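Local coordinates for protein DNA replication initiator (Cdc21/Cdc54) (Methanothermobacter thermautotrophicus, PDB 1LTL) that probably acts as an ATP-dependent replicative helicase of the MCM family that binds single-stranded DNA, represented here by its N-terminal, zinc-binding part, at residues Ile91-Arg103 with Phe109-Arg121. Residues are numbered along the deposited sequence; the frame is centred on the assembly and turned at random.
Sequences IRFSGISNVIPLR and FIGKFVAVDGIVR
Strand 90-94 and the loop after it pass from the helical part of this MCM N-terminal region to the start of the OB fold, where they lie against the first OB strand and the turn before it, so that F93, I96 and I100 meet F113, A115 and F109. At the helical end, the rings of F93 and F113 lie with their planes at 80° and centroids 5.9 Å apart, the closest carbons being F93 CD1 and F113 CZ. I96 crosses the F113 side chain at about a right angle, its CG1 4.0 Å from F113 CE2, and its CB also touches the methyl of A115. Further along, the I100 backbone N donates to A115 O at 2.9 Å, a bent bond (140° at the hydrogen) that ties the loop directly to the strand; the same oxygen receives a CA-H...O contact from V99 CA. With chi1 at -74°, both branches of I100 bear on the F109 ring, CG1 obliquely at CZ and CE1, CG2 at CE1, 3.5 Å away. Beyond it, L102 CB packs 4.1 Å from V116 CG1. V99 CG2 comes near D117, whose carboxylate forms a salt bridge with R219. The largely buried seam thus connects the helical part to the OB sheet: F93 and F113 also pack on helix 66-77, whereas strand 217-229 meets I96, F113 and F109, and strand 234-243 touches V116.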
ATOM      1  N   ILE A  91      27.251  31.228  26.905  1.00 47.55           N
ATOM      2  CA  ILE A  91      28.656  31.421  27.199  1.00 43.57           C
ATOM      3  C   ILE A  91      29.241  32.281  26.079  1.00 42.68           C
ATOM      4  O   ILE A  91      29.172  31.913  24.919  1.00 42.03           O
ATOM      5  CB  ILE A  91      29.425  30.098  27.241  1.00 41.86           C
ATOM      6  CG1 ILE A  91      28.969  29.235  28.411  1.00 42.07           C
ATOM      7  CG2 ILE A  91      30.885  30.386  27.432  1.00 40.92           C
ATOM      8  CD1 ILE A  91      27.617  28.620  28.253  1.00 41.77           C
ATOM      9  N   ARG A  92      29.799  33.435  26.411  1.00 42.33           N
ATOM     10  CA  ARG A  92      30.377  34.269  25.369  1.00 43.06           C
ATOM     11  C   ARG A  92      31.862  34.501  25.616  1.00 43.21           C
ATOM     12  O   ARG A  92      32.233  35.067  26.637  1.00 44.03           O
ATOM     13  CB  ARG A  92      29.665  35.611  25.308  1.00 42.57           C
ATOM     14  CG  ARG A  92      28.197  35.470  25.132  1.00 42.39           C
ATOM     15  CD  ARG A  92      27.523  36.793  24.892  1.00 43.02           C
ATOM     16  NE  ARG A  92      26.079  36.593  24.930  1.00 45.59           N
ATOM     17  CZ  ARG A  92      25.366  36.091  23.930  1.00 45.44           C
ATOM     18  NH1 ARG A  92      25.970  35.753  22.802  1.00 44.28           N
ATOM     19  NH2 ARG A  92      24.060  35.902  24.073  1.00 46.46           N
ATOM     20  N   PHE A  93      32.714  34.085  24.681  1.00 42.28           N
ATOM     21  CA  PHE A  93      34.151  34.264  24.848  1.00 40.12           C
ATOM     22  C   PHE A  93      34.678  35.597  24.403  1.00 41.20           C
ATOM     23  O   PHE A  93      34.295  36.106  23.359  1.00 41.40           O
ATOM     24  CB  PHE A  93      34.888  33.179  24.109  1.00 37.20           C
ATOM     25  CG  PHE A  93      34.437  31.835  24.480  1.00 36.23           C
ATOM     26  CD1 PHE A  93      33.172  31.409  24.138  1.00 35.30           C
ATOM     27  CD2 PHE A  93      35.243  31.009  25.236  1.00 37.90           C
ATOM     28  CE1 PHE A  93      32.712  30.174  24.549  1.00 37.46           C
ATOM     29  CE2 PHE A  93      34.794  29.762  25.658  1.00 39.02           C
ATOM     30  CZ  PHE A  93      33.526  29.345  25.313  1.00 38.62           C
ATOM     31  N   SER A  94      35.570  36.168  25.202  1.00 43.56           N
ATOM     32  CA  SER A  94      36.159  37.453  24.855  1.00 45.59           C
ATOM     33  C   SER A  94      37.657  37.341  24.557  1.00 45.82           C
ATOM     34  O   SER A  94      38.349  36.496  25.119  1.00 44.13           O
ATOM     35  CB  SER A  94      35.936  38.454  25.980  1.00 46.70           C
ATOM     36  OG  SER A  94      36.436  39.729  25.602  1.00 48.85           O
ATOM     37  N   GLY A  95      38.141  38.207  23.671  1.00 47.21           N
ATOM     38  CA  GLY A  95      39.542  38.182  23.305  1.00 49.57           C
ATOM     39  C   GLY A  95      39.924  36.895  22.592  1.00 51.53           C
ATOM     40  O   GLY A  95      40.545  35.992  23.169  1.00 51.42           O
ATOM     41  N   ILE A  96      39.541  36.801  21.326  1.00 52.74           N
ATOM     42  CA  ILE A  96      39.858  35.622  20.545  1.00 53.35           C
ATOM     43  C   ILE A  96      40.998  35.963  19.611  1.00 53.41           C
ATOM     44  O   ILE A  96      40.937  36.938  18.859  1.00 53.20           O
ATOM     45  CB  ILE A  96      38.618  35.130  19.753  1.00 54.05           C
ATOM     46  CG1 ILE A  96      37.605  34.543  20.729  1.00 53.17           C
ATOM     47  CG2 ILE A  96      39.003  34.041  18.755  1.00 55.46           C
ATOM     48  CD1 ILE A  96      38.101  33.309  21.440  1.00 50.06           C
ATOM     49  N   SER A  97      42.052  35.160  19.688  1.00 54.02           N
ATOM     50  CA  SER A  97      43.247  35.352  18.874  1.00 54.85           C
ATOM     51  C   SER A  97      43.007  35.063  17.393  1.00 54.63           C
ATOM     52  O   SER A  97      43.630  35.679  16.516  1.00 55.07           O
ATOM     53  CB  SER A  97      44.361  34.448  19.398  1.00 55.33           C
ATOM     54  OG  SER A  97      43.878  33.125  19.550  1.00 56.46           O
ATOM     55  N   ASN A  98      42.097  34.127  17.126  1.00 52.76           N
ATOM     56  CA  ASN A  98      41.765  33.722  15.760  1.00 50.18           C
ATOM     57  C   ASN A  98      41.045  34.818  14.986  1.00 47.79           C
ATOM     58  O   ASN A  98      39.903  34.651  14.587  1.00 48.33           O
ATOM     59  CB  ASN A  98      40.894  32.469  15.787  1.00 50.42           C
ATOM     60  CG  ASN A  98      40.786  31.812  14.436  1.00 50.63           C
ATOM     61  OD1 ASN A  98      39.950  30.944  14.216  1.00 51.30           O
ATOM     62  ND2 ASN A  98      41.648  32.217  13.519  1.00 52.09           N
ATOM     63  N   VAL A  99      41.721  35.936  14.766  1.00 45.25           N
ATOM     64  CA  VAL A  99      41.114  37.044  14.045  1.00 43.43           C
ATOM     65  C   VAL A  99      41.369  36.939  12.542  1.00 42.20           C
ATOM     66  O   VAL A  99      42.512  36.986  12.076  1.00 42.89           O
ATOM     67  CB  VAL A  99      41.644  38.387  14.576  1.00 43.63           C
ATOM     68  CG1 VAL A  99      43.141  38.267  14.858  1.00 45.45           C
ATOM     69  CG2 VAL A  99      41.373  39.504  13.569  1.00 41.90           C
ATOM     70  N   ILE A 100      40.291  36.802  11.782  1.00 38.56           N
ATOM     71  CA  ILE A 100      40.417  36.682  10.348  1.00 35.02           C
ATOM     72  C   ILE A 100      39.882  37.875   9.593  1.00 34.40           C
ATOM     73  O   ILE A 100      38.836  38.401   9.903  1.00 34.48           O
ATOM     74  CB  ILE A 100      39.693  35.443   9.841  1.00 33.28           C
ATOM     75  CG1 ILE A 100      40.477  34.193  10.205  1.00 33.05           C
ATOM     76  CG2 ILE A 100      39.531  35.517   8.345  1.00 33.78           C
ATOM     77  CD1 ILE A 100      40.506  33.923  11.655  1.00 34.74           C
ATOM     78  N   PRO A 101      40.611  38.336   8.579  1.00 34.72           N
ATOM     79  CA  PRO A 101      40.058  39.485   7.858  1.00 33.98           C
ATOM     80  C   PRO A 101      38.803  39.085   7.093  1.00 33.16           C
ATOM     81  O   PRO A 101      38.682  37.969   6.614  1.00 31.71           O
ATOM     82  CB  PRO A 101      41.207  39.903   6.942  1.00 34.47           C
ATOM     83  CG  PRO A 101      41.984  38.621   6.748  1.00 34.72           C
ATOM     84  CD  PRO A 101      41.983  38.030   8.134  1.00 34.20           C
ATOM     85  N   LEU A 102      37.871  40.013   6.978  1.00 34.99           N
ATOM     86  CA  LEU A 102      36.618  39.749   6.297  1.00 36.59           C
ATOM     87  C   LEU A 102      36.698  39.064   4.940  1.00 38.04           C
ATOM     88  O   LEU A 102      36.093  38.016   4.750  1.00 38.86           O
ATOM     89  CB  LEU A 102      35.837  41.045   6.153  1.00 35.71           C
ATOM     90  CG  LEU A 102      34.354  40.933   5.850  1.00 34.98           C
ATOM     91  CD1 LEU A 102      33.724  42.181   6.395  1.00 36.49           C
ATOM     92  CD2 LEU A 102      34.056  40.765   4.371  1.00 35.06           C
ATOM     93  N   ARG A 103      37.429  39.648   3.995  1.00 39.21           N
ATOM     94  CA  ARG A 103      37.533  39.072   2.657  1.00 39.76           C
ATOM     95  C   ARG A 103      38.025  37.628   2.644  1.00 38.02           C
ATOM     96  O   ARG A 103      37.886  36.956   1.646  1.00 39.87           O
ATOM     97  CB  ARG A 103      38.478  39.903   1.776  1.00 43.64           C
ATOM     98  CG  ARG A 103      38.453  41.408   2.031  1.00 49.43           C
ATOM     99  CD  ARG A 103      37.691  42.202   0.953  1.00 53.30           C
ATOM    100  NE  ARG A 103      38.411  42.263  -0.325  1.00 56.23           N
ATOM    101  CZ  ARG A 103      38.100  43.079  -1.336  1.00 57.50           C
ATOM    102  NH1 ARG A 103      37.075  43.929  -1.242  1.00 57.52           N
ATOM    103  NH2 ARG A 103      38.815  43.039  -2.454  1.00 57.97           N
ATOM    104  N   PHE A 109      36.868  28.139   6.859  1.00 25.65           N
ATOM    105  CA  PHE A 109      36.367  28.676   8.129  1.00 26.30           C
ATOM    106  C   PHE A 109      34.900  28.371   8.467  1.00 24.56           C
ATOM    107  O   PHE A 109      34.375  28.861   9.461  1.00 25.13           O
ATOM    108  CB  PHE A 109      36.600  30.190   8.160  1.00 29.79           C
ATOM    109  CG  PHE A 109      38.057  30.581   8.223  1.00 34.50           C
ATOM    110  CD1 PHE A 109      38.534  31.683   7.513  1.00 35.84           C
ATOM    111  CD2 PHE A 109      38.950  29.867   9.017  1.00 36.67           C
ATOM    112  CE1 PHE A 109      39.875  32.066   7.599  1.00 35.20           C
ATOM    113  CE2 PHE A 109      40.290  30.242   9.108  1.00 36.86           C
ATOM    114  CZ  PHE A 109      40.748  31.346   8.395  1.00 35.91           C
ATOM    115  N   ILE A 110      34.234  27.569   7.647  1.00 22.55           N
ATOM    116  CA  ILE A 110      32.848  27.238   7.921  1.00 20.21           C
ATOM    117  C   ILE A 110      32.807  26.304   9.107  1.00 21.24           C
ATOM    118  O   ILE A 110      33.466  25.263   9.118  1.00 21.46           O
ATOM    119  CB  ILE A 110      32.162  26.555   6.720  1.00 18.33           C
ATOM    120  CG1 ILE A 110      32.107  27.511   5.530  1.00 19.52           C
ATOM    121  CG2 ILE A 110      30.759  26.168   7.072  1.00 11.94           C
ATOM    122  CD1 ILE A 110      31.339  26.962   4.363  1.00 21.12           C
ATOM    123  N   GLY A 111      32.031  26.689  10.114  1.00 22.78           N
ATOM    124  CA  GLY A 111      31.914  25.883  11.313  1.00 23.73           C
ATOM    125  C   GLY A 111      32.970  26.237  12.348  1.00 25.36           C
ATOM    126  O   GLY A 111      32.975  25.679  13.436  1.00 26.01           O
ATOM    127  N   LYS A 112      33.841  27.189  12.026  1.00 26.21           N
ATOM    128  CA  LYS A 112      34.919  27.593  12.926  1.00 27.60           C
ATOM    129  C   LYS A 112      34.616  28.857  13.710  1.00 29.65           C
ATOM    130  O   LYS A 112      33.809  29.691  13.290  1.00 30.08           O
ATOM    131  CB  LYS A 112      36.204  27.836  12.133  1.00 27.93           C
ATOM    132  CG  LYS A 112      36.600  26.734  11.189  1.00 27.41           C
ATOM    133  CD  LYS A 112      36.972  25.489  11.941  1.00 28.73           C
ATOM    134  CE  LYS A 112      37.489  24.443  10.994  1.00 30.92           C
ATOM    135  NZ  LYS A 112      37.720  23.188  11.742  1.00 34.01           N
ATOM    136  N   PHE A 113      35.304  29.027  14.832  1.00 31.51           N
ATOM    137  CA  PHE A 113      35.091  30.204  15.658  1.00 32.68           C
ATOM    138  C   PHE A 113      35.979  31.331  15.147  1.00 31.97           C
ATOM    139  O   PHE A 113      37.191  31.241  15.237  1.00 33.82           O
ATOM    140  CB  PHE A 113      35.428  29.864  17.110  1.00 33.67           C
ATOM    141  CG  PHE A 113      34.620  30.634  18.113  1.00 36.69           C
ATOM    142  CD1 PHE A 113      33.227  30.598  18.087  1.00 36.72           C
ATOM    143  CD2 PHE A 113      35.249  31.397  19.089  1.00 37.35           C
ATOM    144  CE1 PHE A 113      32.487  31.311  19.019  1.00 37.88           C
ATOM    145  CE2 PHE A 113      34.512  32.113  20.024  1.00 36.90           C
ATOM    146  CZ  PHE A 113      33.135  32.073  19.994  1.00 37.46           C
ATOM    147  N   VAL A 114      35.397  32.386  14.593  1.00 30.45           N
ATOM    148  CA  VAL A 114      36.235  33.465  14.089  1.00 28.96           C
ATOM    149  C   VAL A 114      35.990  34.784  14.776  1.00 29.23           C
ATOM    150  O   VAL A 114      35.114  34.912  15.628  1.00 30.89           O
ATOM    151  CB  VAL A 114      36.061  33.674  12.582  1.00 27.45           C
ATOM    152  CG1 VAL A 114      36.314  32.373  11.863  1.00 28.76           C
ATOM    153  CG2 VAL A 114      34.686  34.203  12.280  1.00 26.81           C
ATOM    154  N   ALA A 115      36.780  35.774  14.399  1.00 28.46           N
ATOM    155  CA  ALA A 115      36.663  37.093  14.978  1.00 27.40           C
ATOM    156  C   ALA A 115      37.054  37.999  13.844  1.00 26.63           C
ATOM    157  O   ALA A 115      38.168  37.923  13.350  1.00 27.59           O
ATOM    158  CB  ALA A 115      37.612  37.238  16.136  1.00 26.47           C
ATOM    159  N   VAL A 116      36.124  38.858  13.460  1.00 24.47           N
ATOM    160  CA  VAL A 116      36.283  39.738  12.336  1.00 24.37           C
ATOM    161  C   VAL A 116      36.015  41.160  12.698  1.00 27.00           C
ATOM    162  O   VAL A 116      35.039  41.425  13.385  1.00 28.50           O
ATOM    163  CB  VAL A 116      35.260  39.375  11.282  1.00 24.41           C
ATOM    164  CG1 VAL A 116      35.333  40.347  10.134  1.00 25.12           C
ATOM    165  CG2 VAL A 116      35.448  37.932  10.848  1.00 21.97           C
ATOM    166  N   ASP A 117      36.845  42.083  12.206  1.00 30.12           N
ATOM    167  CA  ASP A 117      36.653  43.522  12.477  1.00 31.56           C
ATOM    168  C   ASP A 117      35.995  44.197  11.279  1.00 32.37           C
ATOM    169  O   ASP A 117      36.128  43.734  10.153  1.00 32.21           O
ATOM    170  CB  ASP A 117      37.990  44.215  12.753  1.00 34.08           C
ATOM    171  CG  ASP A 117      38.710  43.630  13.946  1.00 38.36           C
ATOM    172  OD1 ASP A 117      38.046  43.391  14.980  1.00 40.03           O
ATOM    173  OD2 ASP A 117      39.944  43.420  13.870  1.00 40.87           O
ATOM    174  N   GLY A 118      35.299  45.299  11.526  1.00 32.68           N
ATOM    175  CA  GLY A 118      34.639  46.011  10.452  1.00 34.69           C
ATOM    176  C   GLY A 118      33.748  47.100  11.008  1.00 37.60           C
ATOM    177  O   GLY A 118      33.891  47.470  12.167  1.00 38.93           O
ATOM    178  N   ILE A 119      32.821  47.607  10.203  1.00 39.18           N
ATOM    179  CA  ILE A 119      31.928  48.658  10.663  1.00 42.28           C
ATOM    180  C   ILE A 119      30.461  48.361  10.365  1.00 43.31           C
ATOM    181  O   ILE A 119      30.080  48.166   9.210  1.00 43.42           O
ATOM    182  CB  ILE A 119      32.324  49.983  10.016  1.00 44.85           C
ATOM    183  CG1 ILE A 119      33.734  50.343  10.471  1.00 48.84           C
ATOM    184  CG2 ILE A 119      31.334  51.083  10.371  1.00 44.45           C
ATOM    185  CD1 ILE A 119      34.323  51.568   9.779  1.00 52.41           C
ATOM    186  N   VAL A 120      29.636  48.341  11.406  1.00 43.45           N
ATOM    187  CA  VAL A 120      28.214  48.070  11.231  1.00 44.24           C
ATOM    188  C   VAL A 120      27.562  49.025  10.252  1.00 46.00           C
ATOM    189  O   VAL A 120      27.445  50.201  10.530  1.00 45.61           O
ATOM    190  CB  VAL A 120      27.461  48.189  12.536  1.00 43.05           C
ATOM    191  CG1 VAL A 120      25.972  48.005  12.279  1.00 41.86           C
ATOM    192  CG2 VAL A 120      27.983  47.165  13.523  1.00 42.35           C
ATOM    193  N   ARG A 121      27.106  48.506   9.124  1.00 49.46           N
ATOM    194  CA  ARG A 121      26.481  49.347   8.129  1.00 53.31           C
ATOM    195  C   ARG A 121      24.972  49.409   8.312  1.00 53.28           C
ATOM    196  O   ARG A 121      24.461  50.352   8.901  1.00 54.81           O
ATOM    197  CB  ARG A 121      26.825  48.839   6.734  1.00 58.77           C
ATOM    198  CG  ARG A 121      26.357  49.727   5.589  1.00 66.40           C
ATOM    199  CD  ARG A 121      26.129  48.913   4.293  1.00 72.91           C
ATOM    200  NE  ARG A 121      27.341  48.263   3.766  1.00 78.85           N
ATOM    201  CZ  ARG A 121      28.331  48.883   3.114  1.00 81.10           C
ATOM    202  NH1 ARG A 121      28.272  50.193   2.890  1.00 81.48           N
ATOM    203  NH2 ARG A 121      29.379  48.185   2.675  1.00 81.02           N
TER